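PDB 2A5Z: hypothetical protein SO2946 from Shewanella oneidensis, which is of unknown function but has a jelly-roll fold with a carbohydrate-binding module, may bind carbohydrate and carries bound magnesium. Local coordinates for residues 133-138 with 145-150; 91-96 with 230-235. One frame throughout, in Å; residues are numbered along the deposited sequence.

Interaction 1 of 2, residues 133-138 with 145-150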
loop_
_atom_site.group_PDB
_atom_site.type_symbol
_atom_site.label_atom_id
_atom_site.label_comp_id
_atom_site.label_asym_id
_atom_site.label_seq_id
_atom_site.Cartn_x
_atom_site.Cartn_y
_atom_site.Cartn_z
ATOM N N ALA C 133 1.980 -19.088 28.357
ATOM C CA ALA C 133 1.248 -19.237 27.098
ATOM C C ALA C 133 1.828 -18.391 25.951
ATOM O O ALA C 133 1.463 -18.592 24.780
ATOM C CB ALA C 133 -0.218 -18.905 27.303
ATOM N N GLN C 134 2.723 -17.458 26.288
ATOM C CA GLN C 134 3.333 -16.575 25.292
ATOM C C GLN C 134 4.450 -17.258 24.493
ATOM O O GLN C 134 5.402 -17.800 25.067
ATOM C CB GLN C 134 3.858 -15.288 25.938
ATOM C CG GLN C 134 2.815 -14.457 26.668
ATOM C CD GLN C 134 3.418 -13.539 27.728
ATOM O OE1 GLN C 134 4.606 -13.633 28.056
ATOM N NE2 GLN C 134 2.593 -12.650 28.275
ATOM N N LEU C 135 4.314 -17.221 23.165
ATOM C CA LEU C 135 5.335 -17.708 22.236
ATOM C C LEU C 135 5.515 -16.695 21.111
ATOM O O LEU C 135 4.572 -16.403 20.368
ATOM C CB LEU C 135 4.971 -19.096 21.664
ATOM C CG LEU C 135 5.827 -19.710 20.533
ATOM C CD1 LEU C 135 7.255 -20.034 20.978
ATOM C CD2 LEU C 135 5.177 -20.956 19.976
ATOM N N THR C 136 6.723 -16.157 21.012
ATOM C CA THR C 136 7.084 -15.207 19.971
ATOM C C THR C 136 8.350 -15.684 19.256
ATOM O O THR C 136 9.232 -16.274 19.881
ATOM C CB THR C 136 7.303 -13.792 20.572
ATOM O OG1 THR C 136 6.138 -13.415 21.311
ATOM C CG2 THR C 136 7.547 -12.755 19.490
ATOM N N VAL C 137 8.416 -15.449 17.945
ATOM C CA VAL C 137 9.590 -15.787 17.141
ATOM C C VAL C 137 9.985 -14.614 16.241
ATOM O O VAL C 137 9.134 -13.994 15.605
ATOM C CB VAL C 137 9.363 -17.039 16.237
ATOM C CG1 VAL C 137 10.666 -17.438 15.535
ATOM C CG2 VAL C 137 8.844 -18.214 17.051
ATOM N N ILE C 138 11.277 -14.305 16.219
ATOM C CA ILE C 138 11.850 -13.455 15.185
ATOM C C ILE C 138 12.718 -14.382 14.319
ATOM O O ILE C 138 13.777 -14.841 14.742
ATOM C CB ILE C 138 12.613 -12.228 15.773
ATOM C CG1 ILE C 138 11.634 -11.282 16.476
ATOM C CG2 ILE C 138 13.303 -11.443 14.673
ATOM C CD1 ILE C 138 12.024 -10.932 17.901
ATOM N N LEU C 145 -2.176 -20.487 12.594
ATOM C CA LEU C 145 -2.412 -21.202 13.850
ATOM C C LEU C 145 -1.373 -22.290 14.094
ATOM O O LEU C 145 -1.352 -22.898 15.164
ATOM C CB LEU C 145 -3.833 -21.796 13.902
ATOM C CG LEU C 145 -5.039 -20.846 13.860
ATOM C CD1 LEU C 145 -6.333 -21.634 13.712
ATOM C CD2 LEU C 145 -5.101 -19.922 15.080
ATOM N N GLY C 146 -0.511 -22.521 13.101
ATOM C CA GLY C 146 0.563 -23.517 13.180
ATOM C C GLY C 146 1.591 -23.179 14.237
ATOM O O GLY C 146 1.840 -22.003 14.529
ATOM N N ILE C 147 2.195 -24.217 14.806
ATOM C CA ILE C 147 3.099 -24.060 15.948
ATOM C C ILE C 147 4.253 -25.094 15.933
ATOM O O ILE C 147 5.035 -25.201 16.892
ATOM C CB ILE C 147 2.279 -24.109 17.270
ATOM C CG1 ILE C 147 3.106 -23.628 18.463
ATOM C CG2 ILE C 147 1.666 -25.498 17.481
ATOM C CD1 ILE C 147 2.248 -23.093 19.612
ATOM N N SER C 148 4.367 -25.814 14.821
ATOM C CA SER C 148 5.246 -26.976 14.713
ATOM C C SER C 148 6.668 -26.660 14.246
ATOM O O SER C 148 7.582 -27.456 14.473
ATOM C CB SER C 148 4.626 -27.989 13.756
ATOM O OG SER C 148 4.466 -27.385 12.492
ATOM N N ASP C 149 6.851 -25.521 13.584
ATOM C CA ASP C 149 8.149 -25.169 12.995
ATOM C C ASP C 149 8.522 -23.704 13.208
ATOM O O ASP C 149 7.702 -22.809 13.010
ATOM C CB ASP C 149 8.152 -25.473 11.492
ATOM C CG ASP C 149 7.947 -26.943 11.191
ATOM O OD1 ASP C 149 8.933 -27.703 11.261
ATOM O OD2 ASP C 149 6.798 -27.335 10.875
ATOM N N ARG C 150 9.771 -23.476 13.600
ATOM C CA ARG C 150 10.306 -22.128 13.765
ATOM C C ARG C 150 11.829 -22.158 13.911
ATOM O O ARG C 150 12.418 -23.181 14.290
ATOM C CB ARG C 150 9.667 -21.413 14.965
ATOM C CG ARG C 150 9.798 -22.172 16.271
ATOM C CD ARG C 150 8.902 -21.604 17.349
ATOM N NE ARG C 150 8.791 -22.522 18.477
ATOM C CZ ARG C 150 7.912 -23.520 18.545
ATOM N NH1 ARG C 150 7.883 -24.311 19.608
ATOM N NH2 ARG C 150 7.066 -23.729 17.550
#
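Leu135 and Val137 meet Ile147 and the whole length of Arg150 where the loop leading into strand 150-151 of this jelly-roll fold lies against strand 134-137, and the example illustrates how an arginine can serve as part of an apolar surface. Strand 134-137 turns these two side chains toward the loop, while Thr136 between them points the other way. No hydrogen bond links the two segments. Instead, Leu135 CD2 packs against Ile147 CD1 at 3.6 Å, the two side chains crossing at a slant, and the same methyl sits 4.0 Å above the guanidinium plane of Arg150, over its centre. Its sister CD1 lies 3.8 Å from Arg150 NE. Further along, the arginine stem passes Val137 at about a right angle, with Arg150 CD only 3.4 Å from Val137 CG2. Arg150 reaches these partners with CG wedged between its own backbone N and carbonyl carbon (chi1 56°), the chain then running extended to NE, back along the loop toward Ile147.

Outside this layer, Val165 touches the Arg150 side chain and Gln233 those of Leu135 and Ile147. The strand is held by its sheet neighbours, with Val137 bonded through the backbone to Lys231 and Thr136 to Ile155. On the loop side, Asp149 OD1 accepts from Ala167 N, and OD2 takes the hydroxyl of Ser148. A bond within 145-150 helps to hold the guanidinium: Arg150 NH2 donates to Ile147 O over 2.6 Å, the oxygen almost in the guanidinium plane but the nitrogen 49° out of the carbonyl plane.

Interaction 2 of 2, residues 91-96 with 230-235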
loop_
_atom_site.group_PDB
_atom_site.type_symbol
_atom_site.label_atom_id
_atom_site.label_comp_id
_atom_site.label_asym_id
_atom_site.label_seq_id
_atom_site.Cartn_x
_atom_site.Cartn_y
_atom_site.Cartn_z
ATOM N N GLN C 91 1.868 -1.473 17.751
ATOM C CA GLN C 91 0.730 -2.384 17.736
ATOM C C GLN C 91 0.814 -3.363 18.912
ATOM O O GLN C 91 1.598 -4.320 18.863
ATOM C CB GLN C 91 0.668 -3.150 16.399
ATOM C CG GLN C 91 -0.454 -4.182 16.294
ATOM C CD GLN C 91 -1.830 -3.566 16.351
ATOM O OE1 GLN C 91 -2.441 -3.488 17.417
ATOM N NE2 GLN C 91 -2.322 -3.107 15.214
ATOM N N PRO C 92 0.028 -3.109 19.982
ATOM C CA PRO C 92 -0.084 -4.060 21.083
ATOM C C PRO C 92 -1.036 -5.186 20.701
ATOM O O PRO C 92 -1.986 -4.971 19.928
ATOM C CB PRO C 92 -0.676 -3.224 22.225
ATOM C CG PRO C 92 -0.703 -1.808 21.723
ATOM C CD PRO C 92 -0.786 -1.915 20.241
ATOM N N ILE C 93 -0.782 -6.375 21.241
ATOM C CA ILE C 93 -1.478 -7.587 20.806
ATOM C C ILE C 93 -1.931 -8.388 22.033
ATOM O O ILE C 93 -1.166 -8.572 22.982
ATOM C CB ILE C 93 -0.568 -8.433 19.845
ATOM C CG1 ILE C 93 -0.176 -7.604 18.610
ATOM C CG2 ILE C 93 -1.252 -9.727 19.405
ATOM C CD1 ILE C 93 1.132 -8.031 17.940
ATOM N N VAL C 94 -3.187 -8.835 22.020
ATOM C CA VAL C 94 -3.769 -9.557 23.154
ATOM C C VAL C 94 -4.436 -10.860 22.684
ATOM O O VAL C 94 -5.031 -10.919 21.599
ATOM C CB VAL C 94 -4.736 -8.639 23.973
ATOM C CG1 VAL C 94 -5.535 -9.416 25.007
ATOM C CG2 VAL C 94 -3.960 -7.536 24.666
ATOM N N SER C 95 -4.297 -11.908 23.493
ATOM C CA SER C 95 -4.857 -13.219 23.192
ATOM C C SER C 95 -6.389 -13.214 23.150
ATOM O O SER C 95 -7.035 -12.306 23.670
ATOM C CB SER C 95 -4.380 -14.243 24.221
ATOM O OG SER C 95 -4.960 -14.007 25.491
ATOM N N SER C 96 -6.951 -14.242 22.519
ATOM C CA SER C 96 -8.393 -14.427 22.443
ATOM C C SER C 96 -8.777 -15.751 23.100
ATOM O O SER C 96 -7.962 -16.381 23.793
ATOM C CB SER C 96 -8.835 -14.423 20.982
ATOM O OG SER C 96 -8.260 -15.523 20.300
ATOM N N PHE C 230 8.267 -11.553 12.129
ATOM C CA PHE C 230 7.857 -11.505 13.532
ATOM C C PHE C 230 6.518 -12.207 13.691
ATOM O O PHE C 230 5.579 -11.941 12.935
ATOM C CB PHE C 230 7.744 -10.040 13.991
ATOM C CG PHE C 230 6.999 -9.842 15.297
ATOM C CD1 PHE C 230 7.661 -9.932 16.516
ATOM C CD2 PHE C 230 5.634 -9.540 15.299
ATOM C CE1 PHE C 230 6.975 -9.734 17.724
ATOM C CE2 PHE C 230 4.937 -9.336 16.513
ATOM C CZ PHE C 230 5.619 -9.433 17.721
ATOM N N LYS C 231 6.432 -13.104 14.669
ATOM C CA LYS C 231 5.169 -13.744 14.994
ATOM C C LYS C 231 5.023 -13.856 16.505
ATOM O O LYS C 231 5.924 -14.349 17.179
ATOM C CB LYS C 231 5.076 -15.133 14.350
ATOM C CG LYS C 231 3.704 -15.794 14.487
ATOM C CD LYS C 231 3.703 -17.199 13.914
ATOM C CE LYS C 231 2.344 -17.837 14.088
ATOM N NZ LYS C 231 2.362 -19.307 13.877
ATOM N N THR C 232 3.892 -13.406 17.030
ATOM C CA THR C 232 3.599 -13.575 18.449
ATOM C C THR C 232 2.273 -14.311 18.578
ATOM O O THR C 232 1.356 -14.092 17.786
ATOM C CB THR C 232 3.634 -12.231 19.223
ATOM O OG1 THR C 232 3.776 -12.479 20.626
ATOM C CG2 THR C 232 2.386 -11.378 18.958
ATOM N N GLN C 233 2.192 -15.189 19.571
ATOM C CA GLN C 233 1.155 -16.213 19.624
ATOM C C GLN C 233 0.792 -16.581 21.058
ATOM O O GLN C 233 1.645 -16.548 21.957
ATOM C CB GLN C 233 1.659 -17.473 18.922
ATOM C CG GLN C 233 0.596 -18.534 18.646
ATOM C CD GLN C 233 1.096 -19.592 17.696
ATOM O OE1 GLN C 233 2.253 -19.998 17.770
ATOM N NE2 GLN C 233 0.238 -20.031 16.784
ATOM N N CYS C 234 -0.471 -16.948 21.258
ATOM C CA CYS C 234 -0.921 -17.491 22.535
ATOM C C CYS C 234 -1.235 -18.972 22.368
ATOM O O CYS C 234 -2.024 -19.341 21.503
ATOM C CB CYS C 234 -2.141 -16.739 23.056
ATOM S SG CYS C 234 -2.633 -17.271 24.718
ATOM N N LYS C 235 -0.607 -19.808 23.189
ATOM C CA LYS C 235 -0.744 -21.260 23.086
ATOM C C LYS C 235 -2.018 -21.803 23.726
ATOM O O LYS C 235 -2.373 -22.960 23.505
ATOM C CB LYS C 235 0.461 -21.958 23.709
ATOM C CG LYS C 235 1.741 -21.848 22.890
ATOM C CD LYS C 235 2.842 -22.731 23.468
ATOM C CE LYS C 235 3.444 -22.107 24.716
ATOM N NZ LYS C 235 4.439 -23.020 25.345
#
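From a CA separation of 8.2 Å at Ile93 and Thr232, the backbones of 91-96 and 230-235, running in broadly the same direction, draw in to 5.8 Å at Ser95 and Cys234, without a hydrogen bond between them. Longer side chains bridge the wider part, while at the narrower end Ser95 CB meets both CB and SG of Cys234. Ile93 and Thr232 point at one another and meet end to end, Ile93 CD1 lying 3.7 Å from Thr232 CG2. Because the threonine hydroxyl is anti to its backbone N (chi1 -161°), the methyl is the branch offered to the isoleucine, and OG1 is engaged by Thr136 OG1 and Ile244 N. Ile93 CD1 also reaches the edge of the Phe230 ring, near the ring plane and 4.3 Å from Phe230 CE2.

This is inter-layer packing of the jelly-roll: strand 90-94, paired with 77-78, lies over the side chains of strand 230-234, which belongs to the large antiparallel sheet. Phe103 and Leu78 add to the apolar surroundings of Ile93, and Ile246 and Ile249 to those of Phe230. The contact lies apart from the metal site: the Phe230 side chain is about 12 Å from a bound magnesium ion and about 10 Å from the side chain of the metal ligand Asp247.

At the close end, Ser95 CB is 3.5 Å from Cys234 SG and equally near Cys234 CB. The buried hydroxyl of Ser95 is gripped from elsewhere, by Thr238 O and Ile241 N, and the backbones of Ser95 and, two residues earlier, Ile93 are bonded to those of Ile241 and Leu243.

In the fold
Followed from the N terminus, the chain reaches 91-96 first of the four segments, just after the magnesium ligands Phe88 and Gly89. It then forms strand 134-137, and the loop after strand 140-142 soon brings 145-150 back against it, so interaction 1 closes a short loop, with six residues between its segments. Only much later does 230-235 arrive to meet 91-96, closing a loop of 133 residues in which interaction 1 is wholly nested. The two contacts, centred 10 Å apart, share a sheet: 134-137 and 230-234 are neighbouring antiparallel strands. Interaction 2 ties that sheet to the small sheet of 77-78 and 90-94, and interaction 1 ties it to the loop before strand 150-151.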